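Local coordinates for protein CysE, serine acetyltransferase (Brucella abortus, PDB 4HZD) that probably transfers the acetyl group of acetyl-coenzyme A to L-serine, giving the O-acetylserine from which cysteine is made, at residues A60-H65 against S148-D153; H124-W129 against Y140-R145; E29-D34 against A39-T44. All blocks are in the same frame, centred on the assembly; numbering follows the deposited sequence.

Contact 1: A60-H65 against S148-D153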
ATOM      1  N   ALA A  60      -1.392  15.823  -3.071  1.00 20.77           N
ATOM      2  CA  ALA A  60      -0.329  14.914  -2.691  1.00 21.42           C
ATOM      3  C   ALA A  60      -0.811  13.450  -2.596  1.00 20.63           C
ATOM      4  O   ALA A  60      -0.118  12.558  -3.097  1.00 20.87           O
ATOM      5  CB  ALA A  60       0.405  15.385  -1.424  1.00 19.77           C
ATOM      6  N   GLU A  61      -1.993  13.232  -2.014  1.00 20.04           N
ATOM      7  CA  GLU A  61      -2.569  11.887  -1.817  1.00 21.18           C
ATOM      8  C   GLU A  61      -2.976  11.271  -3.143  1.00 20.99           C
ATOM      9  O   GLU A  61      -2.824  10.067  -3.338  1.00 20.95           O
ATOM     10  CB  GLU A  61      -3.806  11.897  -0.878  1.00 22.82           C
ATOM     11  CG  GLU A  61      -3.497  12.167   0.611  1.00 25.80           C
ATOM     12  CD  GLU A  61      -2.450  11.237   1.191  1.00 26.74           C
ATOM     13  OE1 GLU A  61      -2.691  10.021   1.211  1.00 27.10           O
ATOM     14  OE2 GLU A  61      -1.354  11.706   1.578  1.00 28.34           O
ATOM     15  N   ARG A  62      -3.498  12.087  -4.057  1.00 20.42           N
ATOM     16  CA  ARG A  62      -3.855  11.575  -5.382  1.00 20.33           C
ATOM     17  C   ARG A  62      -2.611  11.161  -6.182  1.00 21.30           C
ATOM     18  O   ARG A  62      -2.606  10.123  -6.847  1.00 22.23           O
ATOM     19  CB  ARG A  62      -4.716  12.602  -6.142  1.00 21.43           C
ATOM     20  CG  ARG A  62      -6.019  12.972  -5.407  1.00 17.69           C
ATOM     21  CD  ARG A  62      -7.013  13.581  -6.409  1.00 20.78           C
ATOM     22  NE  ARG A  62      -7.643  12.490  -7.143  1.00 18.84           N
ATOM     23  CZ  ARG A  62      -8.568  12.610  -8.106  1.00 20.43           C
ATOM     24  NH1 ARG A  62      -8.960  13.795  -8.554  1.00 17.87           N
ATOM     25  NH2 ARG A  62      -9.096  11.515  -8.632  1.00 21.54           N
ATOM     26  N   LEU A  63      -1.544  11.938  -6.073  1.00 21.79           N
ATOM     27  CA  LEU A  63      -0.318  11.667  -6.865  1.00 22.22           C
ATOM     28  C   LEU A  63       0.613  10.689  -6.162  1.00 22.04           C
ATOM     29  O   LEU A  63       1.473  10.064  -6.808  1.00 23.08           O
ATOM     30  CB  LEU A  63       0.436  13.000  -7.126  1.00 23.31           C
ATOM     31  CG  LEU A  63      -0.333  14.104  -7.860  1.00 26.11           C
ATOM     32  CD1 LEU A  63       0.422  15.418  -7.785  1.00 26.44           C
ATOM     33  CD2 LEU A  63      -0.599  13.669  -9.298  1.00 25.80           C
ATOM     34  N   GLY A  64       0.495  10.583  -4.840  1.00 21.85           N
ATOM     35  CA  GLY A  64       1.345   9.631  -4.086  1.00 20.96           C
ATOM     36  C   GLY A  64       1.441   8.222  -4.676  1.00 21.64           C
ATOM     37  O   GLY A  64       0.441   7.689  -5.147  1.00 19.99           O
ATOM     38  N   HIS A  65       2.645   7.636  -4.645  1.00 21.76           N
ATOM     39  CA  HIS A  65       2.951   6.298  -5.187  1.00 22.83           C
ATOM     40  C   HIS A  65       4.151   5.717  -4.450  1.00 23.78           C
ATOM     41  O   HIS A  65       4.976   6.474  -3.964  1.00 23.04           O
ATOM     42  CB  HIS A  65       3.317   6.442  -6.654  1.00 25.29           C
ATOM     43  CG  HIS A  65       3.384   5.138  -7.389  1.00 25.59           C
ATOM     44  ND1 HIS A  65       4.505   4.421  -7.457  1.00 26.34           N
ATOM     45  CD2 HIS A  65       2.408   4.420  -8.077  1.00 28.10           C
ATOM     46  CE1 HIS A  65       4.275   3.280  -8.132  1.00 27.34           C
ATOM     47  NE2 HIS A  65       2.997   3.287  -8.533  1.00 29.25           N
ATOM     48  N   SER A 148      -0.709  10.464 -15.968  1.00 19.26           N
ATOM     49  CA  SER A 148      -1.241   9.101 -15.719  1.00 21.25           C
ATOM     50  C   SER A 148      -2.493   9.102 -14.847  1.00 20.13           C
ATOM     51  O   SER A 148      -3.412   8.310 -15.075  1.00 23.58           O
ATOM     52  CB  SER A 148      -0.157   8.181 -15.119  1.00 19.14           C
ATOM     53  OG  SER A 148      -0.766   7.049 -14.529  1.00 21.26           O
ATOM     54  N   ILE A 149      -2.550   9.994 -13.859  1.00 20.78           N
ATOM     55  CA  ILE A 149      -3.648   9.958 -12.881  1.00 21.16           C
ATOM     56  C   ILE A 149      -4.744  10.966 -13.179  1.00 21.23           C
ATOM     57  O   ILE A 149      -5.924  10.668 -12.930  1.00 19.97           O
ATOM     58  CB  ILE A 149      -3.134  10.165 -11.424  1.00 24.14           C
ATOM     59  CG1 ILE A 149      -2.128   9.078 -11.050  1.00 27.75           C
ATOM     60  CG2 ILE A 149      -4.282  10.173 -10.405  1.00 26.18           C
ATOM     61  CD1 ILE A 149      -2.544   7.651 -11.428  1.00 32.17           C
ATOM     62  N   PHE A 150      -4.371  12.152 -13.704  1.00 20.05           N
ATOM     63  CA  PHE A 150      -5.371  13.153 -14.091  1.00 21.30           C
ATOM     64  C   PHE A 150      -5.629  13.205 -15.605  1.00 21.67           C
ATOM     65  O   PHE A 150      -6.514  13.945 -16.051  1.00 22.59           O
ATOM     66  CB  PHE A 150      -5.009  14.572 -13.562  1.00 19.49           C
ATOM     67  CG  PHE A 150      -4.678  14.614 -12.090  1.00 20.53           C
ATOM     68  CD1 PHE A 150      -5.356  13.783 -11.156  1.00 19.25           C
ATOM     69  CD2 PHE A 150      -3.685  15.501 -11.604  1.00 20.86           C
ATOM     70  CE1 PHE A 150      -5.071  13.844  -9.800  1.00 18.20           C
ATOM     71  CE2 PHE A 150      -3.373  15.527 -10.240  1.00 19.20           C
ATOM     72  CZ  PHE A 150      -4.071  14.716  -9.345  1.00 19.20           C
ATOM     73  N   GLN A 151      -4.845  12.434 -16.364  1.00 22.68           N
ATOM     74  CA  GLN A 151      -4.903  12.385 -17.851  1.00 21.66           C
ATOM     75  C   GLN A 151      -4.671  13.735 -18.501  1.00 21.75           C
ATOM     76  O   GLN A 151      -5.212  14.030 -19.592  1.00 24.23           O
ATOM     77  CB  GLN A 151      -6.204  11.713 -18.336  1.00 22.53           C
ATOM     78  CG  GLN A 151      -6.308  10.248 -17.860  1.00 20.84           C
ATOM     79  CD  GLN A 151      -6.764  10.115 -16.405  1.00 19.97           C
ATOM     80  OE1 GLN A 151      -7.766  10.712 -15.993  1.00 22.93           O
ATOM     81  NE2 GLN A 151      -6.054   9.307 -15.634  1.00 18.21           N
ATOM     82  N   THR A 152      -3.864  14.563 -17.826  1.00 21.68           N
ATOM     83  CA  THR A 152      -3.536  15.915 -18.272  1.00 20.26           C
ATOM     84  C   THR A 152      -2.030  15.931 -18.445  1.00 21.18           C
ATOM     85  O   THR A 152      -1.278  15.780 -17.469  1.00 21.33           O
ATOM     86  CB  THR A 152      -3.964  16.986 -17.238  1.00 21.58           C
ATOM     87  OG1 THR A 152      -3.484  16.601 -15.956  1.00 23.93           O
ATOM     88  CG2 THR A 152      -5.504  17.065 -17.112  1.00 22.76           C
ATOM     89  N   ASP A 153      -1.588  16.039 -19.689  1.00 20.84           N
ATOM     90  CA  ASP A 153      -0.148  16.040 -20.003  1.00 21.70           C
ATOM     91  C   ASP A 153       0.231  17.502 -20.287  1.00 21.94           C
ATOM     92  O   ASP A 153      -0.000  18.037 -21.391  1.00 22.91           O
ATOM     93  CB  ASP A 153       0.164  15.076 -21.169  1.00 22.03           C
ATOM     94  CG  ASP A 153       1.584  15.165 -21.630  1.00 24.22           C
ATOM     95  OD1 ASP A 153       2.245  16.116 -21.172  1.00 21.91           O
ATOM     96  OD2 ASP A 153       2.062  14.295 -22.418  1.00 23.13           O
TER
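Phe150 meets Arg62 and Leu63 where the helical N-terminal half of a serine acetyltransferase gives way to its left-handed beta-helix. The ring is used from two directions. Leu63 brings a single methyl, CD2, to within 3.5 Å of Phe150 CE2, an oblique approach with the two side chains roughly perpendicular. At the ring edge, in its plane, lies Arg62 CB, 3.9 Å from Phe150 CE1. The arginine chain bends at chi3 (80°), which turns it along this part of the ring and brings one guanidinium face over CE1. That carbon stands 3.7 Å above the guanidinium plane, offset toward its rim, and the two planes are 53° apart, so this is a tilted approach and no flat stack. Beside it Ile149 lays its branch CG2 3.9 Å from the backbone oxygen Arg62 O.

In the next shell, Arg62 NH1 is hydrogen-bonded with His119 ND1 of helix 116-132, fixing the far end of the chain, while Thr123 of that helix packs on both Leu63 and Phe150. Gln151, with positive phi, lies on the turn that leads from helix 136-149 to strand 152-154. The subunit interface is close by: Ile149 O accepts a hydrogen bond from Ser148 OG of the second subunit. Within the turn, Gln151 NE2 reaches back to Ser148 O at 2.9 Å, lying above the carbonyl plane with an N-H...O angle of 130°.

Contact 2: H124-W129 against Y140-R145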
ATOM      1  N   HIS A 124       0.495  21.341 -12.053  1.00 19.80           N
ATOM      2  CA  HIS A 124       1.350  22.058 -12.987  1.00 20.04           C
ATOM      3  C   HIS A 124       2.081  23.229 -12.369  1.00 19.60           C
ATOM      4  O   HIS A 124       3.264  23.439 -12.639  1.00 18.29           O
ATOM      5  CB  HIS A 124       0.603  22.605 -14.192  1.00 20.42           C
ATOM      6  CG  HIS A 124       1.487  23.481 -15.044  1.00 22.79           C
ATOM      7  ND1 HIS A 124       2.534  22.980 -15.746  1.00 21.50           N
ATOM      8  CD2 HIS A 124       1.540  24.871 -15.188  1.00 21.59           C
ATOM      9  CE1 HIS A 124       3.169  23.992 -16.370  1.00 21.38           C
ATOM     10  NE2 HIS A 124       2.568  25.143 -16.019  1.00 23.30           N
ATOM     11  N   ARG A 125       1.374  24.029 -11.582  1.00 18.03           N
ATOM     12  CA  ARG A 125       2.001  25.158 -10.896  1.00 19.71           C
ATOM     13  C   ARG A 125       3.227  24.683 -10.085  1.00 19.53           C
ATOM     14  O   ARG A 125       4.283  25.308 -10.109  1.00 22.28           O
ATOM     15  CB  ARG A 125       0.973  25.849  -9.991  1.00 20.22           C
ATOM     16  CG  ARG A 125      -0.203  26.438 -10.769  1.00 20.06           C
ATOM     17  CD  ARG A 125      -0.929  27.568 -10.036  1.00 21.09           C
ATOM     18  NE  ARG A 125      -2.270  27.823 -10.615  1.00 20.51           N
ATOM     19  CZ  ARG A 125      -2.483  28.474 -11.767  1.00 19.91           C
ATOM     20  NH1 ARG A 125      -1.454  28.907 -12.507  1.00 19.18           N
ATOM     21  NH2 ARG A 125      -3.718  28.677 -12.191  1.00 20.71           N
ATOM     22  N   LEU A 126       3.077  23.570  -9.373  1.00 19.51           N
ATOM     23  CA  LEU A 126       4.198  22.983  -8.622  1.00 20.29           C
ATOM     24  C   LEU A 126       5.330  22.593  -9.561  1.00 20.34           C
ATOM     25  O   LEU A 126       6.471  23.004  -9.362  1.00 21.35           O
ATOM     26  CB  LEU A 126       3.747  21.752  -7.808  1.00 19.38           C
ATOM     27  CG  LEU A 126       4.869  21.064  -6.978  1.00 18.99           C
ATOM     28  CD1 LEU A 126       5.615  22.119  -6.135  1.00 17.31           C
ATOM     29  CD2 LEU A 126       4.306  19.922  -6.110  1.00 16.42           C
ATOM     30  N   ALA A 127       5.009  21.781 -10.562  1.00 21.57           N
ATOM     31  CA  ALA A 127       5.989  21.333 -11.560  1.00 21.68           C
ATOM     32  C   ALA A 127       6.736  22.492 -12.245  1.00 22.30           C
ATOM     33  O   ALA A 127       7.948  22.420 -12.511  1.00 22.11           O
ATOM     34  CB  ALA A 127       5.298  20.432 -12.598  1.00 22.08           C
ATOM     35  N   HIS A 128       6.003  23.553 -12.542  1.00 24.01           N
ATOM     36  CA  HIS A 128       6.534  24.726 -13.263  1.00 25.19           C
ATOM     37  C   HIS A 128       7.585  25.439 -12.416  1.00 22.88           C
ATOM     38  O   HIS A 128       8.673  25.766 -12.887  1.00 21.93           O
ATOM     39  CB  HIS A 128       5.386  25.680 -13.657  1.00 24.02           C
ATOM     40  CG  HIS A 128       5.845  26.909 -14.430  1.00 28.22           C
ATOM     41  ND1 HIS A 128       6.258  26.852 -15.725  1.00 28.22           N
ATOM     42  CD2 HIS A 128       5.937  28.263 -14.046  1.00 29.09           C
ATOM     43  CE1 HIS A 128       6.605  28.096 -16.137  1.00 28.19           C
ATOM     44  NE2 HIS A 128       6.407  28.954 -15.110  1.00 31.75           N
ATOM     45  N   TRP A 129       7.239  25.692 -11.166  1.00 24.14           N
ATOM     46  CA  TRP A 129       8.183  26.248 -10.201  1.00 24.59           C
ATOM     47  C   TRP A 129       9.472  25.395 -10.061  1.00 25.72           C
ATOM     48  O   TRP A 129      10.625  25.914 -10.141  1.00 21.84           O
ATOM     49  CB  TRP A 129       7.455  26.442  -8.861  1.00 23.37           C
ATOM     50  CG  TRP A 129       8.347  27.029  -7.796  1.00 25.03           C
ATOM     51  CD1 TRP A 129       8.910  28.313  -7.756  1.00 26.15           C
ATOM     52  CD2 TRP A 129       8.891  26.339  -6.626  1.00 24.31           C
ATOM     53  NE1 TRP A 129       9.702  28.453  -6.640  1.00 26.41           N
ATOM     54  CE2 TRP A 129       9.741  27.310  -5.931  1.00 25.13           C
ATOM     55  CE3 TRP A 129       8.763  25.054  -6.100  1.00 24.96           C
ATOM     56  CZ2 TRP A 129      10.409  26.985  -4.769  1.00 25.87           C
ATOM     57  CZ3 TRP A 129       9.425  24.741  -4.916  1.00 24.60           C
ATOM     58  CH2 TRP A 129      10.226  25.688  -4.265  1.00 26.69           C
ATOM     59  N   TYR A 140       9.455  16.705 -14.193  1.00 20.66           N
ATOM     60  CA  TYR A 140       9.015  15.704 -15.170  1.00 21.60           C
ATOM     61  C   TYR A 140       8.256  14.584 -14.469  1.00 21.09           C
ATOM     62  O   TYR A 140       7.288  14.022 -15.013  1.00 21.44           O
ATOM     63  CB  TYR A 140      10.189  15.096 -15.950  1.00 23.99           C
ATOM     64  CG  TYR A 140      10.928  16.028 -16.895  1.00 26.61           C
ATOM     65  CD1 TYR A 140      10.263  17.053 -17.603  1.00 26.79           C
ATOM     66  CD2 TYR A 140      12.304  15.869 -17.101  1.00 26.87           C
ATOM     67  CE1 TYR A 140      10.981  17.896 -18.467  1.00 29.07           C
ATOM     68  CE2 TYR A 140      13.007  16.695 -17.958  1.00 26.01           C
ATOM     69  CZ  TYR A 140      12.356  17.701 -18.638  1.00 28.14           C
ATOM     70  OH  TYR A 140      13.113  18.499 -19.482  1.00 26.60           O
ATOM     71  N   TYR A 141       8.687  14.259 -13.250  1.00 19.19           N
ATOM     72  CA  TYR A 141       7.997  13.252 -12.481  1.00 19.76           C
ATOM     73  C   TYR A 141       6.552  13.674 -12.219  1.00 18.86           C
ATOM     74  O   TYR A 141       5.628  12.867 -12.324  1.00 19.78           O
ATOM     75  CB  TYR A 141       8.732  12.890 -11.151  1.00 19.43           C
ATOM     76  CG  TYR A 141       7.980  11.830 -10.430  1.00 21.20           C
ATOM     77  CD1 TYR A 141       8.122  10.486 -10.787  1.00 19.81           C
ATOM     78  CD2 TYR A 141       7.029  12.156  -9.452  1.00 21.26           C
ATOM     79  CE1 TYR A 141       7.390   9.500 -10.157  1.00 22.51           C
ATOM     80  CE2 TYR A 141       6.287  11.159  -8.816  1.00 21.98           C
ATOM     81  CZ  TYR A 141       6.465   9.841  -9.185  1.00 22.69           C
ATOM     82  OH  TYR A 141       5.759   8.831  -8.587  1.00 25.61           O
ATOM     83  N   LEU A 142       6.348  14.905 -11.789  1.00 18.78           N
ATOM     84  CA  LEU A 142       4.995  15.382 -11.578  1.00 18.77           C
ATOM     85  C   LEU A 142       4.155  15.389 -12.891  1.00 18.93           C
ATOM     86  O   LEU A 142       2.974  14.953 -12.918  1.00 19.68           O
ATOM     87  CB  LEU A 142       5.064  16.812 -10.987  1.00 19.14           C
ATOM     88  CG  LEU A 142       5.523  16.882  -9.519  1.00 19.98           C
ATOM     89  CD1 LEU A 142       5.840  18.334  -9.174  1.00 19.48           C
ATOM     90  CD2 LEU A 142       4.446  16.305  -8.613  1.00 19.80           C
ATOM     91  N   GLN A 143       4.754  15.883 -13.972  1.00 19.27           N
ATOM     92  CA  GLN A 143       4.109  15.885 -15.298  1.00 19.44           C
ATOM     93  C   GLN A 143       3.670  14.463 -15.665  1.00 20.60           C
ATOM     94  O   GLN A 143       2.546  14.250 -16.115  1.00 21.52           O
ATOM     95  CB  GLN A 143       5.050  16.402 -16.399  1.00 18.65           C
ATOM     96  CG  GLN A 143       4.468  16.255 -17.810  1.00 17.81           C
ATOM     97  CD  GLN A 143       5.498  16.495 -18.915  1.00 20.51           C
ATOM     98  OE1 GLN A 143       6.702  16.567 -18.648  1.00 22.25           O
ATOM     99  NE2 GLN A 143       5.025  16.667 -20.148  1.00 19.13           N
ATOM    100  N   SER A 144       4.558  13.514 -15.411  1.00 20.53           N
ATOM    101  CA  SER A 144       4.327  12.101 -15.713  1.00 21.01           C
ATOM    102  C   SER A 144       3.222  11.543 -14.871  1.00 21.29           C
ATOM    103  O   SER A 144       2.305  10.841 -15.379  1.00 22.03           O
ATOM    104  CB  SER A 144       5.621  11.279 -15.491  1.00 20.61           C
ATOM    105  OG  SER A 144       5.349   9.900 -15.675  1.00 20.04           O
ATOM    106  N   ARG A 145       3.275  11.836 -13.573  1.00 23.13           N
ATOM    107  CA  ARG A 145       2.235  11.352 -12.685  1.00 23.92           C
ATOM    108  C   ARG A 145       0.871  12.017 -12.976  1.00 23.42           C
ATOM    109  O   ARG A 145      -0.184  11.363 -12.959  1.00 19.26           O
ATOM    110  CB  ARG A 145       2.675  11.549 -11.226  1.00 28.29           C
ATOM    111  CG  ARG A 145       1.778  10.826 -10.268  1.00 32.62           C
ATOM    112  CD  ARG A 145       2.137   9.344 -10.107  1.00 33.44           C
ATOM    113  NE  ARG A 145       1.230   8.889  -9.078  1.00 31.57           N
ATOM    114  CZ  ARG A 145       0.436   7.837  -9.144  1.00 34.20           C
ATOM    115  NH1 ARG A 145       0.447   7.014 -10.183  1.00 34.07           N
ATOM    116  NH2 ARG A 145      -0.349   7.599  -8.121  1.00 36.67           N
TER
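Ala127 and Leu142 have the nearest CA atoms, 6.0 Å apart, where segments 124-129 and 140-145 of two successive helices, 116-132 and 136-149, pack in a helical hairpin in the N-terminal part of the enzyme. The small side chain of Ala127 permits this spacing. Both segments are regular helix, and no hydrogen bond passes between them; each keeps its own backbone bonds, such as that from Ser144 N to Tyr140 O.

Between the segments the contact is wholly apolar. The methyl of Ala127 faces the stem of the leucine, CB to Leu142 CB at 4.0 Å. Further out, one branch of Leu142 does the rest: CD1 passes alongside the Ala127 backbone, 3.8 Å from its N, and meets Leu126. Leu142 CG is anti to its carbonyl carbon (chi1 -73°), which, with chi2 at 168°, carries CD1 out to the partner helix. The leucines cross at about a right angle.

Flanking residues tie the hairpin to its surroundings. Met80 of helix 70-83 packs on Leu126, His124 NE2 is hydrogen-bonded to Ala158 O near the start of the beta-helix, and the ring of Tyr141 forms an edge-to-face pair with Phe40 of the third subunit. At the centre of the leucine pair, Leu142 CD1 touches the branch point of its partner, Leu126 CG, at 3.6 Å and also lies 3.8 Å from the methyl Leu126 CD2.

Contact 3: E29-D34 against A39-T44; sequences EATRND and AFLYAT
Thr31 and Leu41 lie side by side, pointing opposite ways, and the threonine oxygen, not its methyl, faces the leucine. Thr31 OG1 lies 3.3 Å from Leu41 CD1 and 3.5 Å from Leu41 CB, so the hydroxyl is set alongside the aliphatic chain. Its polar need is met within its own helix, by a hydrogen bond with Ala27 O one turn earlier. With chi1 at -63°, OG1 sits beside the backbone N and the methyl CG2 is anti to it, so OG1 lies nearest the leucine while CG2 is the atom nearest the tyrosine. Thr31 CG2 comes to the edge of the Tyr42 ring, near its plane, 3.7 Å from CE1, with the threonine side chain set nearly square to that of the tyrosine.

Leu41 CD1 has a second neighbour in Ala30, whose CB is 3.7 Å away. One leucine methyl therefore spans two consecutive residues of the opposing helix. Leu113 of helix 109-113 also packs on Leu41.

Other subunits border the pair. Pro35 of the fifth subunit packs on Thr31 and Tyr42, and Asp34, just past the end of helix 18-33, forms a salt bridge to Arg135 of the second subunit. The segment axes approach to 9.7 Å with 159° between their directions. Near-antiparallel neighbours joined by a short turn make this an alpha-helical hairpin, here formed by helices 18-33 and 38-46 at an intersubunit face of the serine acetyltransferase N-terminal region.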
ATOM      1  N   GLU A  29     -20.642  18.946   7.494  1.00 32.23           N
ATOM      2  CA  GLU A  29     -22.005  18.527   7.256  1.00 31.13           C
ATOM      3  C   GLU A  29     -22.037  17.195   6.503  1.00 30.59           C
ATOM      4  O   GLU A  29     -22.867  16.324   6.799  1.00 27.43           O
ATOM      5  CB  GLU A  29     -22.758  19.623   6.522  1.00 33.76           C
ATOM      6  CG  GLU A  29     -24.239  19.640   6.853  1.00 42.49           C
ATOM      7  CD  GLU A  29     -24.537  19.876   8.339  1.00 46.60           C
ATOM      8  OE1 GLU A  29     -23.673  20.385   9.107  1.00 46.09           O
ATOM      9  OE2 GLU A  29     -25.671  19.547   8.744  1.00 54.34           O
ATOM     10  N   ALA A  30     -21.094  17.042   5.566  1.00 27.36           N
ATOM     11  CA  ALA A  30     -20.932  15.827   4.784  1.00 26.92           C
ATOM     12  C   ALA A  30     -20.612  14.645   5.674  1.00 24.97           C
ATOM     13  O   ALA A  30     -21.100  13.540   5.439  1.00 24.09           O
ATOM     14  CB  ALA A  30     -19.833  16.007   3.729  1.00 24.36           C
ATOM     15  N   THR A  31     -19.772  14.879   6.693  1.00 26.14           N
ATOM     16  CA  THR A  31     -19.342  13.807   7.605  1.00 25.73           C
ATOM     17  C   THR A  31     -20.467  13.311   8.481  1.00 26.89           C
ATOM     18  O   THR A  31     -20.628  12.099   8.661  1.00 25.62           O
ATOM     19  CB  THR A  31     -18.101  14.223   8.446  1.00 26.96           C
ATOM     20  OG1 THR A  31     -17.026  14.459   7.548  1.00 27.13           O
ATOM     21  CG2 THR A  31     -17.665  13.080   9.398  1.00 26.79           C
ATOM     22  N   ARG A  32     -21.254  14.246   9.014  1.00 28.19           N
ATOM     23  CA  ARG A  32     -22.425  13.907   9.820  1.00 29.13           C
ATOM     24  C   ARG A  32     -23.385  13.038   9.042  1.00 30.26           C
ATOM     25  O   ARG A  32     -23.907  12.056   9.557  1.00 30.42           O
ATOM     26  CB  ARG A  32     -23.172  15.162  10.250  1.00 29.47           C
ATOM     27  CG  ARG A  32     -22.350  16.142  11.056  1.00 34.05           C
ATOM     28  CD  ARG A  32     -23.173  17.333  11.553  1.00 37.08           C
ATOM     29  NE  ARG A  32     -22.416  17.839  12.665  1.00 43.31           N
ATOM     30  CZ  ARG A  32     -22.743  17.680  13.943  1.00 40.96           C
ATOM     31  NH1 ARG A  32     -23.902  17.144  14.287  1.00 43.54           N
ATOM     32  NH2 ARG A  32     -21.920  18.110  14.869  1.00 37.09           N
ATOM     33  N   ASN A  33     -23.620  13.432   7.792  1.00 30.91           N
ATOM     34  CA  ASN A  33     -24.571  12.768   6.918  1.00 31.88           C
ATOM     35  C   ASN A  33     -24.052  11.398   6.425  1.00 31.80           C
ATOM     36  O   ASN A  33     -24.840  10.481   6.172  1.00 29.55           O
ATOM     37  CB  ASN A  33     -24.895  13.725   5.753  1.00 33.30           C
ATOM     38  CG  ASN A  33     -25.881  13.144   4.760  1.00 38.61           C
ATOM     39  OD1 ASN A  33     -27.064  12.973   5.068  1.00 38.86           O
ATOM     40  ND2 ASN A  33     -25.401  12.856   3.537  1.00 35.70           N
ATOM     41  N   ASP A  34     -22.728  11.243   6.312  1.00 27.45           N
ATOM     42  CA  ASP A  34     -22.148   9.983   5.780  1.00 26.88           C
ATOM     43  C   ASP A  34     -20.840   9.693   6.556  1.00 24.85           C
ATOM     44  O   ASP A  34     -19.736   9.930   6.032  1.00 25.91           O
ATOM     45  CB  ASP A  34     -21.923  10.128   4.230  1.00 26.61           C
ATOM     46  CG  ASP A  34     -21.931   8.779   3.462  1.00 28.52           C
ATOM     47  OD1 ASP A  34     -21.651   7.745   4.090  1.00 29.51           O
ATOM     48  OD2 ASP A  34     -22.220   8.749   2.221  1.00 25.98           O
ATOM     49  N   ALA A  39     -12.871   9.727   7.840  1.00 21.19           N
ATOM     50  CA  ALA A  39     -11.407   9.726   7.720  1.00 21.92           C
ATOM     51  C   ALA A  39     -10.978  10.602   6.558  1.00 22.87           C
ATOM     52  O   ALA A  39     -10.059  11.415   6.688  1.00 25.26           O
ATOM     53  CB  ALA A  39     -10.877   8.311   7.566  1.00 19.94           C
ATOM     54  N   PHE A  40     -11.645  10.439   5.410  1.00 21.97           N
ATOM     55  CA  PHE A  40     -11.320  11.242   4.214  1.00 21.99           C
ATOM     56  C   PHE A  40     -11.479  12.743   4.436  1.00 20.29           C
ATOM     57  O   PHE A  40     -10.587  13.549   4.164  1.00 19.80           O
ATOM     58  CB  PHE A  40     -12.234  10.781   3.067  1.00 21.44           C
ATOM     59  CG  PHE A  40     -12.024  11.530   1.761  1.00 21.81           C
ATOM     60  CD1 PHE A  40     -10.753  11.649   1.192  1.00 20.88           C
ATOM     61  CD2 PHE A  40     -13.126  12.044   1.059  1.00 20.86           C
ATOM     62  CE1 PHE A  40     -10.601  12.335  -0.022  1.00 21.50           C
ATOM     63  CE2 PHE A  40     -12.977  12.689  -0.155  1.00 21.04           C
ATOM     64  CZ  PHE A  40     -11.704  12.820  -0.705  1.00 21.51           C
ATOM     65  N   LEU A  41     -12.633  13.121   4.936  1.00 19.74           N
ATOM     66  CA  LEU A  41     -12.966  14.515   5.070  1.00 21.81           C
ATOM     67  C   LEU A  41     -12.257  15.199   6.220  1.00 19.65           C
ATOM     68  O   LEU A  41     -11.964  16.388   6.120  1.00 20.30           O
ATOM     69  CB  LEU A  41     -14.466  14.678   5.169  1.00 21.68           C
ATOM     70  CG  LEU A  41     -15.250  14.248   3.926  1.00 22.82           C
ATOM     71  CD1 LEU A  41     -16.711  14.060   4.288  1.00 21.31           C
ATOM     72  CD2 LEU A  41     -15.086  15.307   2.836  1.00 24.75           C
ATOM     73  N   TYR A  42     -11.961  14.477   7.312  1.00 19.56           N
ATOM     74  CA  TYR A  42     -11.168  15.092   8.396  1.00 19.29           C
ATOM     75  C   TYR A  42      -9.707  15.230   8.034  1.00 18.45           C
ATOM     76  O   TYR A  42      -9.095  16.262   8.289  1.00 19.11           O
ATOM     77  CB  TYR A  42     -11.322  14.310   9.726  1.00 20.79           C
ATOM     78  CG  TYR A  42     -12.496  14.857  10.535  1.00 20.99           C
ATOM     79  CD1 TYR A  42     -13.798  14.684  10.078  1.00 22.28           C
ATOM     80  CD2 TYR A  42     -12.303  15.582  11.700  1.00 22.48           C
ATOM     81  CE1 TYR A  42     -14.880  15.191  10.749  1.00 23.16           C
ATOM     82  CE2 TYR A  42     -13.399  16.091  12.416  1.00 23.13           C
ATOM     83  CZ  TYR A  42     -14.674  15.884  11.928  1.00 24.37           C
ATOM     84  OH  TYR A  42     -15.793  16.345  12.541  1.00 24.66           O
ATOM     85  N   ALA A  43      -9.145  14.179   7.417  1.00 19.70           N
ATOM     86  CA  ALA A  43      -7.712  14.195   7.091  1.00 19.92           C
ATOM     87  C   ALA A  43      -7.442  15.181   5.965  1.00 20.64           C
ATOM     88  O   ALA A  43      -6.339  15.771   5.880  1.00 21.25           O
ATOM     89  CB  ALA A  43      -7.243  12.815   6.699  1.00 21.21           C
ATOM     90  N   THR A  44      -8.427  15.364   5.080  1.00 21.10           N
ATOM     91  CA  THR A  44      -8.167  16.284   3.981  1.00 22.40           C
ATOM     92  C   THR A  44      -8.618  17.736   4.193  1.00 22.47           C
ATOM     93  O   THR A  44      -7.990  18.623   3.650  1.00 23.63           O
ATOM     94  CB  THR A  44      -8.359  15.737   2.515  1.00 26.56           C
ATOM     95  OG1 THR A  44      -9.035  16.668   1.643  1.00 30.22           O
ATOM     96  CG2 THR A  44      -8.741  14.284   2.393  1.00 20.00           C
TER

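Overall arrangement
The three contacts follow the helical part of the chain toward the beta-helix. Contact 3 closes first, a local hairpin with its centre about 25 Å from the centre of the chain. Contact 1 then opens on helix 51-63 and closes 83 residues later, and contact 2 falls within that interval. Contacts 1 and 2 share helix 136-149, with centres about 10 Å apart, and are joined directly by hydrogen bonds from Arg145 NE to Leu63 O and from Gln143 NE2 to Asp153 OD1. Contact 3 stands apart, its centre about 22 Å from that of contact 1 and 29 Å from that of contact 2. All three border other subunits, so chain packing and hexamer assembly involve the same helices.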